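Local coordinates for protein secreted hemophore CSA2 (PDB 4Y7S) that captures heme outside the cell and exchanges it with related CFEM proteins, probably in a cross-wall relay, letting Candida albicans use iron from human hemoglobin during hyphal growth, at residues Thr48-Gly62 with Ala84-Pro98. Residues are numbered along the deposited sequence; the frame is centred on the assembly and turned at random.
Sequences TGCLCVIPNFTGAVG and ACAAAGVWDPYWIIP. With HEB (heme b/c), chain D.
Cys85, in the last turns of helix 72-87, is joined to Cys52 of helix 48-53 by a disulfide, one of the four that stabilise the CFEM helical basket. A turn later Ala88 CB rests on Thr48 CG2, 3.9 Å away, before the helix closes in a Schellman motif at Gly89. Val90 divides its branches: CG1, anti to the backbone N (chi1 -176°), lies 3.6 Å from Val53 CG1, whereas CG2 packs against Gly49 CA and the heme vinyl carbon CBB. The indole of Trp91 approaches the same vinyl group, its CZ3 3.3 Å from HEB CBB. Beyond the cis peptide before Pro93, Trp95 sends its ring alongside Thr58, where NE1 donates to a water that also binds Leu51 O; Phe18 lies nearly parallel to the ring. Ile96 N donates to Cys52 O at 2.8 Å, almost head-on to the carbonyl (C=O...N 176°), and Ile96 CG1 sits beside Val53 CG1. Thr58 OG1 donates to Ile96 O (2.7 Å) from 34° off the carbonyl plane. Pro98 finally covers Gly59, its CD 3.8 Å from Gly59 CA. Both backbone polar groups of Ile96 are thus satisfied by segment 48-62; the disulfide fixes the end of helix 72-87 to helix 48-53, while the two Ile96 bonds hold the later irregular chain, an arrangement consistent with keeping Val90 and Trp91 against the heme vinyl group.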
ATOM      1  N   THR A  48       3.207  12.051  12.162  1.00 16.67           N
ATOM      2  CA  THR A  48       4.146  10.977  12.401  1.00 17.14           C
ATOM      3  C   THR A  48       3.499   9.602  12.258  1.00 17.95           C
ATOM      4  O   THR A  48       3.958   8.771  11.497  1.00 16.89           O
ATOM      5  CB  THR A  48       4.751  11.120  13.805  1.00 18.76           C
ATOM      6  OG1 THR A  48       5.282  12.442  13.950  1.00 19.85           O
ATOM      7  CG2 THR A  48       5.848  10.094  14.042  1.00 16.81           C
ATOM      8  N   GLY A  49       2.438   9.372  13.013  1.00 14.48           N
ATOM      9  CA  GLY A  49       1.746   8.094  12.991  1.00 18.21           C
ATOM     10  C   GLY A  49       1.307   7.673  11.606  1.00 15.82           C
ATOM     11  O   GLY A  49       1.512   6.530  11.210  1.00 17.22           O
ATOM     12  N   CYS A  50       0.712   8.595  10.851  1.00 18.80           N
ATOM     13  CA  CYS A  50       0.305   8.264   9.492  1.00 16.99           C
ATOM     14  C   CYS A  50       1.521   7.891   8.615  1.00 17.32           C
ATOM     15  O   CYS A  50       1.493   6.900   7.892  1.00 15.99           O
ATOM     16  CB  CYS A  50      -0.458   9.432   8.876  1.00 22.38           C
ATOM     17  SG  CYS A  50      -1.148   9.089   7.254  1.00 21.27           S
ATOM     18  N   LEU A  51       2.610   8.635   8.730  1.00 17.59           N
ATOM     19  CA  LEU A  51       3.792   8.380   7.904  1.00 14.32           C
ATOM     20  C   LEU A  51       4.551   7.119   8.342  1.00 17.89           C
ATOM     21  O   LEU A  51       5.444   6.641   7.632  1.00 22.36           O
ATOM     22  CB  LEU A  51       4.717   9.595   7.936  1.00 13.09           C
ATOM     23  CG  LEU A  51       4.119  10.835   7.287  1.00 16.63           C
ATOM     24  CD1 LEU A  51       4.996  12.049   7.515  1.00 23.49           C
ATOM     25  CD2 LEU A  51       3.881  10.622   5.821  1.00 16.11           C
ATOM     26  N   CYS A  52       4.193   6.589   9.508  1.00 15.72           N
ATOM     27  CA  CYS A  52       4.710   5.303   9.980  1.00 12.80           C
ATOM     28  C   CYS A  52       3.962   4.095   9.408  1.00 13.91           C
ATOM     29  O   CYS A  52       4.460   2.964   9.480  1.00 19.16           O
ATOM     30  CB  CYS A  52       4.635   5.236  11.508  1.00 15.11           C
ATOM     31  SG  CYS A  52       5.813   6.314  12.358  1.00 15.86           S
ATOM     32  N   VAL A  53       2.777   4.316   8.844  1.00 17.49           N
ATOM     33  CA  VAL A  53       1.960   3.191   8.436  1.00 15.21           C
ATOM     34  C   VAL A  53       1.606   3.160   6.948  1.00 23.00           C
ATOM     35  O   VAL A  53       0.974   2.214   6.515  1.00 25.32           O
ATOM     36  CB  VAL A  53       0.632   3.107   9.268  1.00 21.46           C
ATOM     37  CG1 VAL A  53       0.950   3.122  10.746  1.00 24.93           C
ATOM     38  CG2 VAL A  53      -0.366   4.223   8.916  1.00 18.37           C
ATOM     39  N   ILE A  54       1.960   4.181   6.169  1.00 17.99           N
ATOM     40  CA  ILE A  54       1.638   4.144   4.742  1.00 17.66           C
ATOM     41  C   ILE A  54       2.811   3.492   3.998  1.00 18.12           C
ATOM     42  O   ILE A  54       3.874   4.103   3.891  1.00 18.52           O
ATOM     43  CB  ILE A  54       1.363   5.547   4.153  1.00 17.94           C
ATOM     44  CG1 ILE A  54       0.221   6.254   4.905  1.00 20.82           C
ATOM     45  CG2 ILE A  54       1.038   5.436   2.663  1.00 21.14           C
ATOM     46  CD1 ILE A  54      -1.124   5.512   4.839  1.00 22.36           C
ATOM     47  N   PRO A  55       2.629   2.261   3.495  1.00 18.04           N
ATOM     48  CA  PRO A  55       3.787   1.533   2.967  1.00 17.72           C
ATOM     49  C   PRO A  55       4.416   2.134   1.724  1.00 17.85           C
ATOM     50  O   PRO A  55       5.601   1.909   1.524  1.00 18.46           O
ATOM     51  CB  PRO A  55       3.230   0.134   2.675  1.00 19.35           C
ATOM     52  CG  PRO A  55       1.776   0.266   2.666  1.00 20.89           C
ATOM     53  CD  PRO A  55       1.434   1.399   3.572  1.00 19.57           C
ATOM     54  N   ASN A  56       3.676   2.889   0.916  1.00 18.77           N
ATOM     55  CA  ASN A  56       4.303   3.543  -0.224  1.00 19.41           C
ATOM     56  C   ASN A  56       5.346   4.553   0.274  1.00 21.32           C
ATOM     57  O   ASN A  56       6.345   4.794  -0.382  1.00 23.94           O
ATOM     58  CB  ASN A  56       3.277   4.267  -1.095  1.00 28.31           C
ATOM     59  CG  ASN A  56       3.858   4.701  -2.425  1.00 46.18           C
ATOM     60  OD1 ASN A  56       4.532   3.917  -3.097  1.00 38.65           O
ATOM     61  ND2 ASN A  56       3.615   5.953  -2.810  1.00 43.22           N
ATOM     62  N   PHE A  57       5.107   5.126   1.444  1.00 17.48           N
ATOM     63  CA  PHE A  57       6.071   6.038   2.054  1.00 16.80           C
ATOM     64  C   PHE A  57       7.179   5.286   2.817  1.00 18.49           C
ATOM     65  O   PHE A  57       8.369   5.490   2.560  1.00 17.59           O
ATOM     66  CB  PHE A  57       5.359   7.015   2.997  1.00 18.18           C
ATOM     67  CG  PHE A  57       6.282   8.019   3.621  1.00 17.00           C
ATOM     68  CD1 PHE A  57       6.634   9.186   2.932  1.00 22.06           C
ATOM     69  CD2 PHE A  57       6.824   7.796   4.868  1.00 15.80           C
ATOM     70  CE1 PHE A  57       7.500  10.120   3.501  1.00 19.05           C
ATOM     71  CE2 PHE A  57       7.704   8.727   5.441  1.00 20.45           C
ATOM     72  CZ  PHE A  57       8.036   9.886   4.752  1.00 17.68           C
ATOM     73  N   THR A  58       6.804   4.411   3.749  1.00 18.55           N
ATOM     74  CA  THR A  58       7.809   3.719   4.553  1.00 17.04           C
ATOM     75  C   THR A  58       8.689   2.831   3.679  1.00 14.12           C
ATOM     76  O   THR A  58       9.857   2.632   3.977  1.00 16.56           O
ATOM     77  CB  THR A  58       7.185   2.849   5.651  1.00 13.68           C
ATOM     78  OG1 THR A  58       6.475   1.769   5.051  1.00 15.57           O
ATOM     79  CG2 THR A  58       6.257   3.671   6.549  1.00 17.81           C
ATOM     80  N   GLY A  59       8.110   2.260   2.633  1.00 15.32           N
ATOM     81  CA  GLY A  59       8.847   1.366   1.746  1.00 16.44           C
ATOM     82  C   GLY A  59       9.896   2.131   0.953  1.00 16.77           C
ATOM     83  O   GLY A  59      10.998   1.642   0.703  1.00 17.35           O
ATOM     84  N   ALA A  60       9.546   3.348   0.551  1.00 16.91           N
ATOM     85  CA  ALA A  60      10.497   4.183  -0.164  1.00 17.79           C
ATOM     86  C   ALA A  60      11.652   4.543   0.761  1.00 16.68           C
ATOM     87  O   ALA A  60      12.815   4.466   0.362  1.00 17.44           O
ATOM     88  CB  ALA A  60       9.820   5.455  -0.697  1.00 18.77           C
ATOM     89  N   VAL A  61      11.323   4.934   1.990  1.00 15.23           N
ATOM     90  CA  VAL A  61      12.330   5.281   2.974  1.00 18.03           C
ATOM     91  C   VAL A  61      13.197   4.049   3.237  1.00 14.00           C
ATOM     92  O   VAL A  61      14.421   4.123   3.221  1.00 14.29           O
ATOM     93  CB  VAL A  61      11.690   5.799   4.290  1.00 15.75           C
ATOM     94  CG1 VAL A  61      12.744   5.913   5.374  1.00 16.68           C
ATOM     95  CG2 VAL A  61      11.018   7.151   4.060  1.00 14.34           C
ATOM     96  N   GLY A  62      12.545   2.910   3.413  1.00 18.03           N
ATOM     97  CA  GLY A  62      13.234   1.666   3.690  1.00 17.45           C
ATOM     98  C   GLY A  62      14.147   1.212   2.561  1.00 18.25           C
ATOM     99  O   GLY A  62      15.276   0.775   2.796  1.00 17.86           O
ATOM    100  N   ALA A  84      10.220   6.016  17.241  1.00 15.40           N
ATOM    101  CA  ALA A  84       9.424   7.201  16.954  1.00 18.85           C
ATOM    102  C   ALA A  84       7.974   6.825  16.662  1.00 20.61           C
ATOM    103  O   ALA A  84       7.048   7.480  17.127  1.00 19.36           O
ATOM    104  CB  ALA A  84      10.008   7.960  15.782  1.00 15.80           C
ATOM    105  N   CYS A  85       7.790   5.769  15.886  1.00 15.14           N
ATOM    106  CA  CYS A  85       6.459   5.337  15.507  1.00 16.50           C
ATOM    107  C   CYS A  85       5.714   4.770  16.715  1.00 14.27           C
ATOM    108  O   CYS A  85       4.528   5.019  16.891  1.00 15.36           O
ATOM    109  CB  CYS A  85       6.548   4.316  14.374  1.00 17.66           C
ATOM    110  SG  CYS A  85       7.281   5.014  12.891  1.00 15.92           S
ATOM    111  N   ALA A  86       6.418   4.019  17.560  1.00 17.93           N
ATOM    112  CA  ALA A  86       5.820   3.500  18.777  1.00 22.35           C
ATOM    113  C   ALA A  86       5.378   4.651  19.705  1.00 17.62           C
ATOM    114  O   ALA A  86       4.277   4.631  20.283  1.00 19.53           O
ATOM    115  CB  ALA A  86       6.803   2.569  19.493  1.00 19.69           C
ATOM    116  N   ALA A  87       6.219   5.662  19.853  1.00 18.67           N
ATOM    117  CA  ALA A  87       5.855   6.780  20.727  1.00 21.46           C
ATOM    118  C   ALA A  87       4.670   7.562  20.157  1.00 19.36           C
ATOM    119  O   ALA A  87       3.927   8.218  20.900  1.00 18.41           O
ATOM    120  CB  ALA A  87       7.041   7.702  20.937  1.00 24.50           C
ATOM    121  N   ALA A  88       4.488   7.499  18.841  1.00 20.62           N
ATOM    122  CA  ALA A  88       3.369   8.200  18.208  1.00 20.44           C
ATOM    123  C   ALA A  88       2.050   7.464  18.421  1.00 19.64           C
ATOM    124  O   ALA A  88       0.986   8.019  18.125  1.00 22.26           O
ATOM    125  CB  ALA A  88       3.617   8.377  16.736  1.00 19.98           C
ATOM    126  N   GLY A  89       2.126   6.219  18.892  1.00 18.84           N
ATOM    127  CA  GLY A  89       0.949   5.426  19.229  1.00 20.78           C
ATOM    128  C   GLY A  89       0.617   4.336  18.220  1.00 21.08           C
ATOM    129  O   GLY A  89      -0.413   3.693  18.320  1.00 23.03           O
ATOM    130  N   VAL A  90       1.507   4.106  17.267  1.00 19.84           N
ATOM    131  CA  VAL A  90       1.275   3.088  16.263  1.00 23.20           C
ATOM    132  C   VAL A  90       1.382   1.709  16.896  1.00 28.02           C
ATOM    133  O   VAL A  90       2.151   1.504  17.834  1.00 23.72           O
ATOM    134  CB  VAL A  90       2.283   3.193  15.099  1.00 20.17           C
ATOM    135  CG1 VAL A  90       1.957   2.184  14.035  1.00 19.71           C
ATOM    136  CG2 VAL A  90       2.266   4.574  14.498  1.00 24.06           C
ATOM    137  N   TRP A  91       0.610   0.768  16.360  1.00 26.62           N
ATOM    138  CA  TRP A  91       0.639  -0.627  16.792  1.00 27.29           C
ATOM    139  C   TRP A  91       1.864  -1.378  16.279  1.00 23.87           C
ATOM    140  O   TRP A  91       2.472  -0.998  15.275  1.00 24.26           O
ATOM    141  CB  TRP A  91      -0.631  -1.342  16.318  1.00 36.86           C
ATOM    142  CG  TRP A  91      -0.828  -1.206  14.823  1.00 36.10           C
ATOM    143  CD1 TRP A  91      -0.393  -2.063  13.847  1.00 33.45           C
ATOM    144  CD2 TRP A  91      -1.485  -0.127  14.144  1.00 37.60           C
ATOM    145  NE1 TRP A  91      -0.748  -1.586  12.606  1.00 33.85           N
ATOM    146  CE2 TRP A  91      -1.423  -0.401  12.761  1.00 37.84           C
ATOM    147  CE3 TRP A  91      -2.128   1.043  14.573  1.00 34.07           C
ATOM    148  CZ2 TRP A  91      -1.977   0.453  11.804  1.00 35.58           C
ATOM    149  CZ3 TRP A  91      -2.683   1.887  13.622  1.00 43.86           C
ATOM    150  CH2 TRP A  91      -2.598   1.588  12.253  1.00 38.92           C
ATOM    151  N   ASP A  92       2.214  -2.449  16.991  1.00 22.82           N
ATOM    152  CA  ASP A  92       3.241  -3.410  16.580  1.00 21.99           C
ATOM    153  C   ASP A  92       2.972  -3.844  15.122  1.00 23.77           C
ATOM    154  O   ASP A  92       1.853  -4.238  14.804  1.00 26.40           O
ATOM    155  CB  ASP A  92       3.187  -4.603  17.559  1.00 29.21           C
ATOM    156  CG  ASP A  92       4.263  -5.658  17.313  1.00 32.88           C
ATOM    157  OD1 ASP A  92       4.763  -5.779  16.183  1.00 30.45           O
ATOM    158  OD2 ASP A  92       4.569  -6.411  18.260  1.00 45.01           O
ATOM    159  N   PRO A  93       3.986  -3.819  14.234  1.00 22.64           N
ATOM    160  CA  PRO A  93       5.435  -3.599  14.372  1.00 20.80           C
ATOM    161  C   PRO A  93       5.899  -2.141  14.293  1.00 17.51           C
ATOM    162  O   PRO A  93       7.094  -1.914  14.081  1.00 20.56           O
ATOM    163  CB  PRO A  93       6.006  -4.425  13.204  1.00 25.37           C
ATOM    164  CG  PRO A  93       4.965  -4.301  12.130  1.00 25.79           C
ATOM    165  CD  PRO A  93       3.628  -4.250  12.861  1.00 27.66           C
ATOM    166  N   TYR A  94       4.970  -1.198  14.454  1.00 21.70           N
ATOM    167  CA  TYR A  94       5.288   0.207  14.712  1.00 16.02           C
ATOM    168  C   TYR A  94       5.719   0.968  13.456  1.00 19.75           C
ATOM    169  O   TYR A  94       5.040   1.912  13.048  1.00 15.66           O
ATOM    170  CB  TYR A  94       6.342   0.298  15.833  1.00 18.19           C
ATOM    171  CG  TYR A  94       5.927  -0.521  17.047  1.00 22.28           C
ATOM    172  CD1 TYR A  94       4.844  -0.132  17.825  1.00 21.74           C
ATOM    173  CD2 TYR A  94       6.578  -1.700  17.382  1.00 21.92           C
ATOM    174  CE1 TYR A  94       4.428  -0.874  18.913  1.00 24.32           C
ATOM    175  CE2 TYR A  94       6.175  -2.446  18.478  1.00 25.72           C
ATOM    176  CZ  TYR A  94       5.098  -2.031  19.238  1.00 25.17           C
ATOM    177  OH  TYR A  94       4.681  -2.765  20.329  1.00 34.49           O
ATOM    178  N   TRP A  95       6.842   0.588  12.853  1.00 22.01           N
ATOM    179  CA  TRP A  95       7.236   1.141  11.562  1.00 18.60           C
ATOM    180  C   TRP A  95       6.797   0.130  10.506  1.00 23.67           C
ATOM    181  O   TRP A  95       7.402  -0.922  10.353  1.00 18.16           O
ATOM    182  CB  TRP A  95       8.733   1.430  11.518  1.00 24.05           C
ATOM    183  CG  TRP A  95       9.178   2.137  10.262  1.00 16.10           C
ATOM    184  CD1 TRP A  95       8.628   3.261   9.719  1.00 18.42           C
ATOM    185  CD2 TRP A  95      10.268   1.776   9.413  1.00 13.22           C
ATOM    186  NE1 TRP A  95       9.291   3.609   8.578  1.00 14.06           N
ATOM    187  CE2 TRP A  95      10.312   2.719   8.368  1.00 16.74           C
ATOM    188  CE3 TRP A  95      11.219   0.744   9.430  1.00 19.00           C
ATOM    189  CZ2 TRP A  95      11.255   2.660   7.351  1.00 16.01           C
ATOM    190  CZ3 TRP A  95      12.156   0.692   8.422  1.00 21.05           C
ATOM    191  CH2 TRP A  95      12.175   1.649   7.400  1.00 17.91           C
ATOM    192  N   ILE A  96       5.703   0.430   9.814  1.00 16.33           N
ATOM    193  CA  ILE A  96       5.033  -0.583   9.006  1.00 19.66           C
ATOM    194  C   ILE A  96       5.555  -0.585   7.582  1.00 19.17           C
ATOM    195  O   ILE A  96       5.148   0.238   6.774  1.00 20.19           O
ATOM    196  CB  ILE A  96       3.500  -0.350   8.930  1.00 20.98           C
ATOM    197  CG1 ILE A  96       2.878  -0.054  10.311  1.00 28.80           C
ATOM    198  CG2 ILE A  96       2.819  -1.541   8.274  1.00 20.73           C
ATOM    199  CD1 ILE A  96       2.866  -1.200  11.287  1.00 28.28           C
ATOM    200  N   ILE A  97       6.399  -1.560   7.259  1.00 18.24           N
ATOM    201  CA  ILE A  97       7.015  -1.633   5.934  1.00 14.13           C
ATOM    202  C   ILE A  97       6.633  -2.902   5.211  1.00 15.40           C
ATOM    203  O   ILE A  97       6.288  -3.904   5.836  1.00 18.58           O
ATOM    204  CB  ILE A  97       8.563  -1.552   6.017  1.00 14.53           C
ATOM    205  CG1 ILE A  97       9.135  -2.605   6.972  1.00 18.94           C
ATOM    206  CG2 ILE A  97       8.978  -0.194   6.442  1.00 18.93           C
ATOM    207  CD1 ILE A  97      10.679  -2.630   7.017  1.00 21.61           C
ATOM    208  N   PRO A  98       6.720  -2.877   3.878  1.00 17.95           N
ATOM    209  CA  PRO A  98       6.499  -4.099   3.106  1.00 17.87           C
ATOM    210  C   PRO A  98       7.461  -5.242   3.513  1.00 18.04           C
ATOM    211  O   PRO A  98       8.591  -4.973   3.941  1.00 16.00           O
ATOM    212  CB  PRO A  98       6.794  -3.656   1.685  1.00 17.07           C
ATOM    213  CG  PRO A  98       6.609  -2.170   1.684  1.00 17.85           C
ATOM    214  CD  PRO A  98       7.046  -1.726   3.018  1.00 17.53           C
TER
HETATM  215 FE   HEB D 201      -3.436  10.879  11.498  1.00 22.85          FE
HETATM  216  CHA HEB D 201      -4.679  13.927  12.489  1.00 23.61           C
HETATM  217  CHB HEB D 201      -2.230  10.385  14.695  1.00 19.13           C
HETATM  218  CHC HEB D 201      -2.955   7.523  10.849  1.00 24.94           C
HETATM  219  CHD HEB D 201      -5.097  11.092   8.529  1.00 25.82           C
HETATM  220  NA  HEB D 201      -3.473  11.956  13.291  1.00 17.24           N
HETATM  221  C1A HEB D 201      -3.992  13.216  13.446  1.00 21.24           C
HETATM  222  C2A HEB D 201      -3.714  13.655  14.792  1.00 26.23           C
HETATM  223  C3A HEB D 201      -3.040  12.677  15.407  1.00 18.69           C
HETATM  224  C4A HEB D 201      -2.875  11.583  14.470  1.00 20.36           C
HETATM  225  CMA HEB D 201      -2.505  12.655  16.860  1.00 21.83           C
HETATM  226  CAA HEB D 201      -4.146  15.023  15.384  1.00 37.68           C
HETATM  227  CBA HEB D 201      -5.342  14.797  16.308  1.00 47.48           C
HETATM  228  CGA HEB D 201      -5.727  16.074  17.019  1.00 42.94           C
HETATM  229  O1A HEB D 201      -6.247  15.998  18.162  1.00 59.88           O
HETATM  230  O2A HEB D 201      -5.524  17.168  16.453  1.00 33.07           O
HETATM  231  NB  HEB D 201      -2.800   9.302  12.565  1.00 16.82           N
HETATM  232  C1B HEB D 201      -2.248   9.304  13.835  1.00 21.03           C
HETATM  233  C2B HEB D 201      -1.697   7.987  14.098  1.00 21.81           C
HETATM  234  C3B HEB D 201      -1.909   7.237  13.016  1.00 19.30           C
HETATM  235  C4B HEB D 201      -2.589   8.033  12.058  1.00 20.46           C
HETATM  236  CMB HEB D 201      -0.976   7.554  15.387  1.00 14.91           C
HETATM  237  CAB HEB D 201      -1.554   5.769  12.713  1.00 18.67           C
HETATM  238  CBB HEB D 201      -1.306   4.888  13.671  1.00 32.90           C
HETATM  239  NC  HEB D 201      -3.962   9.534  10.012  1.00 24.71           N
HETATM  240  C1C HEB D 201      -3.581   8.228   9.881  1.00 14.03           C
HETATM  241  C2C HEB D 201      -3.937   7.724   8.566  1.00 24.27           C
HETATM  242  C3C HEB D 201      -4.521   8.739   7.925  1.00 21.05           C
HETATM  243  C4C HEB D 201      -4.551   9.878   8.824  1.00 22.20           C
HETATM  244  CMC HEB D 201      -3.627   6.280   8.087  1.00 25.67           C
HETATM  245  CAC HEB D 201      -5.114   8.808   6.507  1.00 30.72           C
HETATM  246  CBC HEB D 201      -5.295   7.711   5.778  1.00 38.11           C
HETATM  247  ND  HEB D 201      -4.725  12.261  10.667  1.00 23.25           N
HETATM  248  C1D HEB D 201      -5.215  12.170   9.373  1.00 28.79           C
HETATM  249  C2D HEB D 201      -5.844  13.416   9.015  1.00 35.06           C
HETATM  250  C3D HEB D 201      -5.724  14.293  10.256  1.00 31.85           C
HETATM  251  C4D HEB D 201      -5.011  13.500  11.222  1.00 32.98           C
HETATM  252  CMD HEB D 201      -6.515  13.760   7.672  1.00 40.63           C
HETATM  253  CAD HEB D 201      -6.201  15.748  10.420  1.00 36.28           C
HETATM  254  CBD HEB D 201      -7.623  15.851  10.945  1.00 44.13           C
HETATM  255  CGD HEB D 201      -8.083  17.278  10.752  1.00 68.86           C
HETATM  256  O1D HEB D 201      -7.259  18.148  10.335  1.00 61.66           O
HETATM  257  O2D HEB D 201      -9.290  17.541  11.013  1.00 85.82           O
HETATM  258  O   HOH W   1       8.228   6.266   7.678  1.00 24.59           O